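Local coordinates for protein ecto-NAD+ glycohydrolase (CD38 molecule) (Bos taurus, PDB 3GC6) that belongs to the ADP-ribosyl cyclase family and is a disulfide-bonded, glycosylated enzyme of the outer side of the cell, at residues A[85-88]-A[94-97]; A[73-78]-A[109-114]; A[49-54]-A[118-123]; A[56-61]-A[65-70]. The protein carries 1 engineered substitution. All coordinates share one frame; numbering follows the deposited sequence.

Interactions 2, 3 and 4 lie in the helical part of the chain, while interaction 1 joins a strand of the four-stranded parallel sheet to the helix that follows it. Interactions 3 and 4 are close neighbours, their centres about 8 Å apart, with the indole NE1 of Trp120 3.1 Å from Tyr68 OH. Interaction 2 touches interaction 3 where Leu74 CD1 packs 3.6 Å from Ala50 CB. Interactions 1 and 3 lie on opposite sides of the chain's centre, about 26 Å apart between centres. Near interaction 1 the Trp87 side chain is about 6 Å from a sulfate ion that probably came from the crystallisation solution, and that of Ala94 about 8 Å from an N-acetylglucosamine.

Interaction 1: A[85-88]-A[94-97]; sequences VFWS and AHEY
Trp87 carries its indole between its backbone N and carbonyl carbon (chi1 62°), while His95 holds its imidazole anti to its carbonyl carbon (chi1 -62°); together these torsions bring the histidine edge onto the indole. The pair is T-shaped: the planes stand 71° apart and the imidazole centroid lies 4.6 Å from that of the five-membered ring of Trp87. His95 NE2 leads, 3.2 Å above the indole plane and displaced toward its rim. It comes within 3.3 Å of Trp87 NE1, but the angle is too poor for a hydrogen bond; that indole N-H is hydrogen-bonded instead to Glu107 OE1, a bond that probably fixes the rotation of the tryptophan; His95 also touches Glu107. At the base of the indole side chain, Trp87 CB meets Ala94 CB at 3.3 Å, a tight methyl-to-methylene contact. Farther along, Val85 CG2 leans on Tyr97 CE2 at 4.0 Å. Val85 and Trp87 thus face the helix, and Phe86 between them points to the other side of the sheet, against Phe183 of helix 182-187 and Phe157. Strand 85-88, outermost in the four-stranded parallel sheet of this chain, pairs with strand 164-170 and is overlaid by helix 91-101, with Tyr97 also reaching Phe243.

Interaction 2: A[73-78]-A[109-114]; sequences NLAPPT and TLLGYL
Ala75 and Pro77 pack against the N-terminal turn of helix 110-115, whose N-cap is Thr109. Ala75 CB touches both methyls of Leu110, 4.0 Å from CD2, and also abuts Leu111 CG. Leu111 CD1 approaches Ala75 O at 3.3 Å, a carbon-to-oxygen contact at van der Waals range. Two residues on, Pro77 CB rests on Thr109 CG2 at 3.8 Å; Pro77 is the centre of an inverse gamma turn, which bends the chain here. No direct hydrogen bond spans the two segments, so water does the polar work. One molecule donates to Ala75 O at 2.7 Å and accepts from Leu111 N at 2.9 Å; a second accepts from Leu110 N and gives a weak bond to Pro76 O. Two N-H groups of the first helical turn are thereby satisfied. Farther out, helix 145-159 covers Pro77 and Leu111 through Leu153, Phe157 of the same helix touches Thr109, and Ile47 of helix 44-55 backs Ala75. The cap itself depends on the threonine hydroxyl, placed between backbone N and carbonyl carbon (chi1 62°): Thr109 OG1, also hydrogen-bonded to Leu106 O, accepts from Gly112 N at 3.1 Å with an N-H...O angle of 147°.

Interaction 3: A[49-54]-A[118-123]; sequences QAFMSA and LRWCGE
Phe51 and Trp120 make the whole of this contact, and it is aromatic. The phenyl ring comes edge-on to one face of the indole in a T-shaped pair, planes at 88° and the centroid of the phenyl ring 5.2 Å from that of the six-membered indole ring. Phe51 CE2 is the leading atom, 3.6 Å above the indole plane and offset toward the rim; it lies 3.7 Å from Trp120 CE2, while Phe51 CZ rests 3.8 Å from Trp120 CZ2. With CG anti to the backbone N (chi1 -153°), the ring of Phe51 is brought to the indole although its CB does not point there. The polar link lies beyond the pair: Trp120 NE1 is hydrogen-bonded to Tyr68 OH, which gives the buried indole N-H a partner and probably fixes the ring's rotation. Covalently, the loop is tied by the disulfide between Cys121 and Cys134. Phe20, Phe55 and Phe149 also meet the indole, and Phe20 and Phe149 touch Phe51 as well. The arrangement is thus an aromatic cluster in the hydrophobic core of the helical part of the fold, joining helix 44-55 to the loop after helix 110-115.

Interaction 4: A[56-61]-A[65-70]; sequences ISKDPC and KEDYNS
Lys58 and Asp67 reach toward each other from segments 56-61 and 65-70, their side chains pointing in opposing directions with only the charged ends coming close. The lysine leaves its backbone with CG anti to the carbonyl carbon (chi1 -63°) and runs on fully extended, which carries NZ to within 3.9 Å of Asp67 OD1, a long salt bridge. A water closes the gap, accepting from Lys58 NZ at 2.8 Å and donating to Asp67 OD1 at 2.7 Å. The ammonium group is also hydrogen-bonded to Ala54 O and weakly to Ser53 O, carbonyls at the C-terminal end of helix 44-55, where the partial negative charge of the helix end would probably favour the protonated amine. Asp67 divides its oxygens. OD1 faces the lysine and the water, whereas OD2 is hydrogen-bonded to Thr64 N and to the hydroxyl of Tyr145 in helix 145-159; those two bonds probably fix the rotation of the carboxylate. The setting is the linker between helices 44-55 and 69-74, in which an Asx turn at Asp59 is followed by a 3-10 segment, 65-68. In the Asx turn Asp59 OD1 accepts from Cys61 N at 2.9 Å with an angle of 159°, the N-H meeting the anti side 28° out of the carboxylate plane. Cys61 is joined by a disulfide to Cys141. In the 3-10 segment Tyr68 N bonds to Lys65 O at 3.0 Å, and Asn69 ND2 adds a weak bond to the same carbonyl at 3.3 Å.

Interaction 1: A[85-88]-A[94-97]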
# COMPACT_ATOMS: atom_id res chain seq x y z
N VAL A 85 0.30 -8.50 21.36
CA VAL A 85 0.30 -7.95 22.71
C VAL A 85 -1.09 -7.44 23.09
O VAL A 85 -1.73 -6.72 22.29
CB VAL A 85 1.26 -6.77 22.78
CG1 VAL A 85 1.16 -6.07 24.14
CG2 VAL A 85 2.71 -7.30 22.57
N PHE A 86 -1.55 -7.81 24.29
CA PHE A 86 -2.76 -7.27 24.90
C PHE A 86 -2.33 -6.40 26.06
O PHE A 86 -1.20 -6.52 26.56
CB PHE A 86 -3.61 -8.42 25.46
CG PHE A 86 -4.16 -9.32 24.41
CD1 PHE A 86 -5.47 -9.14 23.94
CD2 PHE A 86 -3.36 -10.33 23.87
CE1 PHE A 86 -5.98 -10.00 22.93
CE2 PHE A 86 -3.86 -11.17 22.87
CZ PHE A 86 -5.17 -11.01 22.40
N TRP A 87 -3.20 -5.48 26.47
CA TRP A 87 -2.82 -4.60 27.57
C TRP A 87 -4.08 -4.08 28.24
O TRP A 87 -5.16 -4.06 27.63
CB TRP A 87 -1.93 -3.44 27.06
CG TRP A 87 -2.65 -2.55 26.05
CD1 TRP A 87 -2.73 -2.72 24.68
CD2 TRP A 87 -3.40 -1.37 26.35
NE1 TRP A 87 -3.49 -1.69 24.11
CE2 TRP A 87 -3.92 -0.87 25.12
CE3 TRP A 87 -3.69 -0.70 27.54
CZ2 TRP A 87 -4.68 0.30 25.07
CZ3 TRP A 87 -4.47 0.46 27.49
CH2 TRP A 87 -4.97 0.93 26.26
N SER A 88 -3.93 -3.66 29.49
CA SER A 88 -5.07 -3.07 30.18
C SER A 88 -4.53 -2.15 31.26
O SER A 88 -3.74 -2.60 32.10
CB SER A 88 -5.91 -4.18 30.82
OG SER A 88 -7.13 -3.68 31.37
N ALA A 94 2.69 -0.36 27.44
CA ALA A 94 2.45 -1.46 26.51
C ALA A 94 2.88 -1.09 25.10
O ALA A 94 3.46 -1.91 24.38
CB ALA A 94 0.94 -1.89 26.53
N HIS A 95 2.63 0.16 24.73
CA HIS A 95 2.97 0.58 23.36
C HIS A 95 4.47 0.79 23.21
O HIS A 95 5.05 0.43 22.18
CB HIS A 95 2.08 1.73 22.92
CG HIS A 95 0.62 1.34 22.90
ND1 HIS A 95 0.03 0.72 21.81
CD2 HIS A 95 -0.35 1.42 23.85
CE1 HIS A 95 -1.24 0.46 22.07
NE2 HIS A 95 -1.50 0.88 23.30
N GLU A 96 5.11 1.28 24.27
CA GLU A 96 6.59 1.36 24.25
C GLU A 96 7.19 -0.04 24.11
O GLU A 96 8.09 -0.28 23.29
CB GLU A 96 7.12 2.07 25.50
CG GLU A 96 8.66 2.22 25.54
CD GLU A 96 9.24 3.04 24.40
OE1 GLU A 96 8.49 3.77 23.71
OE2 GLU A 96 10.48 2.94 24.21
N TYR A 97 6.68 -0.99 24.90
CA TYR A 97 7.17 -2.37 24.81
C TYR A 97 6.96 -2.93 23.40
O TYR A 97 7.88 -3.52 22.82
CB TYR A 97 6.41 -3.19 25.85
CG TYR A 97 6.52 -4.70 25.75
CD1 TYR A 97 7.69 -5.36 26.13
CD2 TYR A 97 5.42 -5.46 25.38
CE1 TYR A 97 7.77 -6.76 26.11
CE2 TYR A 97 5.49 -6.85 25.35
CZ TYR A 97 6.66 -7.48 25.69
OH TYR A 97 6.72 -8.86 25.66

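Interaction 2: A[73-78]-A[109-114]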
# COMPACT_ATOMS: atom_id res chain seq x y z
N ASN A 73 -13.75 -6.92 7.26
CA ASN A 73 -13.40 -7.79 6.13
C ASN A 73 -12.34 -7.19 5.23
O ASN A 73 -11.55 -7.92 4.62
CB ASN A 73 -14.62 -8.13 5.27
CG ASN A 73 -15.53 -9.13 5.94
OD1 ASN A 73 -15.19 -9.74 6.96
ND2 ASN A 73 -16.73 -9.29 5.36
N LEU A 74 -12.31 -5.86 5.13
CA LEU A 74 -11.32 -5.20 4.28
C LEU A 74 -9.93 -5.17 4.92
O LEU A 74 -8.93 -5.03 4.22
CB LEU A 74 -11.75 -3.77 3.95
CG LEU A 74 -12.95 -3.65 3.01
CD1 LEU A 74 -13.44 -2.23 2.96
CD2 LEU A 74 -12.59 -4.15 1.62
N ALA A 75 -9.86 -5.30 6.25
CA ALA A 75 -8.59 -5.20 6.96
C ALA A 75 -8.71 -5.85 8.35
O ALA A 75 -8.80 -5.15 9.37
CB ALA A 75 -8.13 -3.74 7.06
N PRO A 76 -8.75 -7.19 8.42
CA PRO A 76 -8.95 -7.83 9.72
C PRO A 76 -7.79 -7.56 10.65
O PRO A 76 -6.65 -7.47 10.18
CB PRO A 76 -8.99 -9.33 9.39
CG PRO A 76 -9.25 -9.40 7.93
CD PRO A 76 -8.71 -8.15 7.30
N PRO A 77 -8.06 -7.43 11.96
CA PRO A 77 -6.98 -7.12 12.92
C PRO A 77 -6.22 -8.38 13.35
O PRO A 77 -6.18 -8.74 14.54
CB PRO A 77 -7.75 -6.53 14.10
CG PRO A 77 -9.06 -7.29 14.06
CD PRO A 77 -9.40 -7.42 12.60
N THR A 78 -5.57 -9.00 12.39
CA THR A 78 -4.87 -10.27 12.55
C THR A 78 -3.38 -9.96 12.71
O THR A 78 -2.85 -9.19 11.91
CB THR A 78 -5.10 -11.13 11.28
OG1 THR A 78 -6.51 -11.30 11.08
CG2 THR A 78 -4.45 -12.48 11.39
N THR A 109 -2.71 -2.70 14.60
CA THR A 109 -3.36 -3.27 13.42
C THR A 109 -3.76 -2.09 12.52
O THR A 109 -3.79 -0.94 12.97
CB THR A 109 -4.65 -4.05 13.82
OG1 THR A 109 -5.61 -3.19 14.43
CG2 THR A 109 -4.28 -5.20 14.78
N LEU A 110 -4.11 -2.37 11.26
CA LEU A 110 -4.49 -1.27 10.35
C LEU A 110 -5.66 -0.47 10.94
O LEU A 110 -5.60 0.76 11.12
CB LEU A 110 -4.85 -1.81 8.98
CG LEU A 110 -5.05 -0.78 7.85
CD1 LEU A 110 -4.84 -1.45 6.48
CD2 LEU A 110 -6.44 -0.18 7.93
N LEU A 111 -6.74 -1.19 11.28
CA LEU A 111 -7.93 -0.49 11.75
C LEU A 111 -7.70 0.19 13.11
O LEU A 111 -8.25 1.28 13.37
CB LEU A 111 -9.15 -1.44 11.78
CG LEU A 111 -9.62 -1.90 10.39
CD1 LEU A 111 -10.80 -2.86 10.53
CD2 LEU A 111 -10.03 -0.66 9.51
N GLY A 112 -6.97 -0.49 14.00
CA GLY A 112 -6.65 0.09 15.31
C GLY A 112 -5.82 1.35 15.14
O GLY A 112 -5.99 2.33 15.88
N TYR A 113 -4.90 1.33 14.19
CA TYR A 113 -4.08 2.49 13.91
C TYR A 113 -4.91 3.65 13.36
O TYR A 113 -4.73 4.81 13.78
CB TYR A 113 -2.96 2.08 12.93
CG TYR A 113 -1.98 3.19 12.61
CD1 TYR A 113 -0.88 3.40 13.43
CD2 TYR A 113 -2.13 4.00 11.49
CE1 TYR A 113 0.04 4.42 13.14
CE2 TYR A 113 -1.21 5.01 11.19
CZ TYR A 113 -0.14 5.22 12.03
OH TYR A 113 0.80 6.22 11.74
N LEU A 114 -5.82 3.36 12.44
CA LEU A 114 -6.68 4.45 11.93
C LEU A 114 -7.46 5.13 13.06
O LEU A 114 -7.58 6.35 13.08
CB LEU A 114 -7.69 3.92 10.92
CG LEU A 114 -7.34 3.93 9.45
CD1 LEU A 114 -5.89 3.61 9.16
CD2 LEU A 114 -8.39 3.12 8.58
O HOH W 1 -6.92 -4.05 10.99
O HOH W 2 -4.31 -5.02 10.17

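Interaction 3: A[49-54]-A[118-123]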
# COMPACT_ATOMS: atom_id res chain seq x y z
N GLN A 49 -14.19 4.54 2.93
CA GLN A 49 -15.60 4.59 2.57
C GLN A 49 -16.43 3.62 3.44
O GLN A 49 -17.54 3.97 3.89
CB GLN A 49 -15.78 4.31 1.07
CG GLN A 49 -15.30 5.51 0.25
CD GLN A 49 -15.25 5.22 -1.23
OE1 GLN A 49 -15.30 4.06 -1.63
NE2 GLN A 49 -15.14 6.27 -2.05
N ALA A 50 -15.88 2.41 3.68
CA ALA A 50 -16.56 1.41 4.53
C ALA A 50 -16.67 1.90 5.98
O ALA A 50 -17.68 1.65 6.65
CB ALA A 50 -15.83 0.06 4.48
N PHE A 51 -15.61 2.55 6.48
CA PHE A 51 -15.64 3.05 7.86
C PHE A 51 -16.78 4.06 7.99
O PHE A 51 -17.61 3.98 8.91
CB PHE A 51 -14.26 3.71 8.15
CG PHE A 51 -13.87 3.70 9.60
CD1 PHE A 51 -12.54 3.46 9.96
CD2 PHE A 51 -14.79 3.93 10.61
CE1 PHE A 51 -12.15 3.44 11.31
CE2 PHE A 51 -14.41 3.92 11.96
CZ PHE A 51 -13.08 3.67 12.31
N MET A 52 -16.83 5.03 7.07
CA MET A 52 -17.90 6.04 7.10
C MET A 52 -19.29 5.41 6.96
O MET A 52 -20.21 5.75 7.72
CB MET A 52 -17.66 7.11 6.01
CG MET A 52 -16.24 7.70 6.09
SD MET A 52 -15.99 8.53 7.72
CE MET A 52 -17.33 9.57 7.64
N SER A 53 -19.41 4.47 6.02
CA SER A 53 -20.70 3.83 5.76
C SER A 53 -21.24 3.11 7.00
O SER A 53 -22.44 3.08 7.25
CB SER A 53 -20.55 2.83 4.61
OG SER A 53 -20.58 3.51 3.37
N ALA A 54 -20.32 2.57 7.79
CA ALA A 54 -20.71 1.77 8.96
C ALA A 54 -21.60 2.58 9.91
O ALA A 54 -22.51 2.01 10.51
CB ALA A 54 -19.48 1.27 9.69
N LEU A 118 -9.23 8.72 18.17
CA LEU A 118 -10.29 9.48 17.50
C LEU A 118 -11.67 9.25 18.14
O LEU A 118 -11.89 8.29 18.90
CB LEU A 118 -10.38 9.13 16.01
CG LEU A 118 -9.06 9.16 15.25
CD1 LEU A 118 -9.29 8.93 13.74
CD2 LEU A 118 -8.36 10.50 15.49
N ARG A 119 -12.58 10.17 17.82
CA ARG A 119 -13.98 10.11 18.21
C ARG A 119 -14.82 10.22 16.95
O ARG A 119 -14.45 10.92 16.01
CB ARG A 119 -14.31 11.27 19.15
CG ARG A 119 -13.45 11.33 20.40
CD ARG A 119 -13.66 10.08 21.22
NE ARG A 119 -12.91 10.06 22.48
CZ ARG A 119 -13.35 10.58 23.61
NH1 ARG A 119 -14.54 11.18 23.66
NH2 ARG A 119 -12.61 10.51 24.71
N TRP A 120 -15.95 9.52 16.92
CA TRP A 120 -16.85 9.71 15.81
C TRP A 120 -18.24 9.26 16.14
O TRP A 120 -18.46 8.36 16.97
CB TRP A 120 -16.35 8.96 14.58
CG TRP A 120 -16.29 7.42 14.75
CD1 TRP A 120 -17.26 6.52 14.43
CD2 TRP A 120 -15.20 6.66 15.29
NE1 TRP A 120 -16.84 5.22 14.71
CE2 TRP A 120 -15.57 5.29 15.25
CE3 TRP A 120 -13.95 7.00 15.81
CZ2 TRP A 120 -14.74 4.27 15.68
CZ3 TRP A 120 -13.11 5.98 16.23
CH2 TRP A 120 -13.51 4.64 16.16
N CYS A 121 -19.18 9.92 15.49
CA CYS A 121 -20.59 9.52 15.52
C CYS A 121 -21.30 10.29 14.41
O CYS A 121 -20.78 11.31 13.93
CB CYS A 121 -21.23 9.78 16.90
SG CYS A 121 -21.40 11.56 17.38
N GLY A 122 -22.47 9.79 14.01
CA GLY A 122 -23.28 10.46 13.00
C GLY A 122 -24.60 10.94 13.57
O GLY A 122 -24.81 10.96 14.79
N GLU A 123 -25.51 11.30 12.67
CA GLU A 123 -26.78 11.89 13.07
C GLU A 123 -27.78 11.42 12.01
O GLU A 123 -27.49 11.49 10.83
CB GLU A 123 -26.62 13.42 13.05
CG GLU A 123 -27.94 14.20 13.11
CD GLU A 123 -28.52 14.31 14.50
OE1 GLU A 123 -28.03 13.67 15.46
OE2 GLU A 123 -29.52 15.05 14.63

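Interaction 4: A[56-61]-A[65-70]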
# COMPACT_ATOMS: atom_id res chain seq x y z
N ILE A 56 -22.43 6.43 9.42
CA ILE A 56 -23.00 7.71 8.98
C ILE A 56 -24.51 7.60 8.77
O ILE A 56 -24.98 6.61 8.20
CB ILE A 56 -22.26 8.23 7.71
CG1 ILE A 56 -20.88 8.79 8.08
CG2 ILE A 56 -23.10 9.30 6.99
CD1 ILE A 56 -20.96 10.14 8.79
N SER A 57 -25.24 8.60 9.28
CA SER A 57 -26.69 8.75 9.08
C SER A 57 -27.50 7.72 9.86
O SER A 57 -28.74 7.63 9.68
CB SER A 57 -27.07 8.75 7.59
OG SER A 57 -28.28 9.47 7.35
N LYS A 58 -26.86 6.99 10.76
CA LYS A 58 -27.55 5.99 11.56
C LYS A 58 -27.82 6.50 12.97
O LYS A 58 -27.17 7.45 13.43
CB LYS A 58 -26.73 4.69 11.57
CG LYS A 58 -26.58 4.09 10.19
CD LYS A 58 -25.82 2.79 10.26
CE LYS A 58 -25.51 2.35 8.87
NZ LYS A 58 -24.70 1.11 8.89
N ASP A 59 -28.76 5.86 13.65
CA ASP A 59 -29.07 6.13 15.06
C ASP A 59 -27.77 5.90 15.85
O ASP A 59 -27.26 4.77 15.88
CB ASP A 59 -30.16 5.16 15.52
CG ASP A 59 -30.60 5.40 16.97
OD1 ASP A 59 -29.78 5.89 17.77
OD2 ASP A 59 -31.78 5.12 17.28
N PRO A 60 -27.22 6.95 16.46
CA PRO A 60 -25.90 6.81 17.12
C PRO A 60 -25.90 5.96 18.38
O PRO A 60 -24.81 5.67 18.92
CB PRO A 60 -25.46 8.25 17.41
CG PRO A 60 -26.66 9.10 17.14
CD PRO A 60 -27.69 8.35 16.39
N CYS A 61 -27.09 5.55 18.85
CA CYS A 61 -27.21 4.63 19.99
C CYS A 61 -27.74 3.26 19.62
O CYS A 61 -28.14 2.49 20.49
CB CYS A 61 -28.05 5.27 21.11
SG CYS A 61 -27.03 6.44 22.05
N LYS A 65 -22.34 -4.86 16.33
CA LYS A 65 -21.11 -5.43 15.80
C LYS A 65 -21.18 -5.64 14.29
O LYS A 65 -20.21 -5.38 13.56
CB LYS A 65 -20.84 -6.77 16.51
CG LYS A 65 -20.60 -6.56 18.00
CD LYS A 65 -19.89 -7.74 18.61
CE LYS A 65 -20.80 -8.92 18.73
NZ LYS A 65 -20.35 -9.82 19.85
N GLU A 66 -22.36 -6.08 13.82
CA GLU A 66 -22.55 -6.42 12.41
C GLU A 66 -22.38 -5.19 11.50
O GLU A 66 -22.03 -5.31 10.33
CB GLU A 66 -23.93 -7.06 12.18
CG GLU A 66 -24.13 -8.42 12.88
CD GLU A 66 -24.23 -8.34 14.40
OE1 GLU A 66 -24.84 -7.39 14.94
OE2 GLU A 66 -23.68 -9.26 15.06
N ASP A 67 -22.66 -3.99 12.02
CA ASP A 67 -22.42 -2.77 11.25
C ASP A 67 -20.96 -2.64 10.77
O ASP A 67 -20.67 -1.95 9.79
CB ASP A 67 -22.80 -1.52 12.06
CG ASP A 67 -24.31 -1.38 12.26
OD1 ASP A 67 -25.07 -1.87 11.40
OD2 ASP A 67 -24.71 -0.77 13.26
N TYR A 68 -20.04 -3.30 11.47
CA TYR A 68 -18.61 -3.17 11.15
C TYR A 68 -18.05 -4.39 10.39
O TYR A 68 -16.86 -4.44 10.05
CB TYR A 68 -17.81 -2.95 12.42
CG TYR A 68 -17.92 -1.54 12.98
CD1 TYR A 68 -17.36 -0.45 12.28
CD2 TYR A 68 -18.56 -1.29 14.21
CE1 TYR A 68 -17.43 0.85 12.79
CE2 TYR A 68 -18.63 0.02 14.72
CZ TYR A 68 -18.07 1.07 14.02
OH TYR A 68 -18.11 2.35 14.54
N ASN A 69 -18.91 -5.37 10.11
CA ASN A 69 -18.40 -6.57 9.43
C ASN A 69 -17.69 -6.25 8.10
O ASN A 69 -16.61 -6.79 7.83
CB ASN A 69 -19.49 -7.67 9.26
CG ASN A 69 -19.59 -8.63 10.48
OD1 ASN A 69 -19.62 -9.85 10.30
ND2 ASN A 69 -19.66 -8.08 11.69
N SER A 70 -18.28 -5.39 7.27
CA SER A 70 -17.67 -5.04 5.96
C SER A 70 -16.31 -4.30 6.07
O SER A 70 -15.39 -4.52 5.27
CB SER A 70 -18.64 -4.24 5.10
OG SER A 70 -19.78 -5.02 4.75
O HOH W 3 -26.76 -0.59 9.75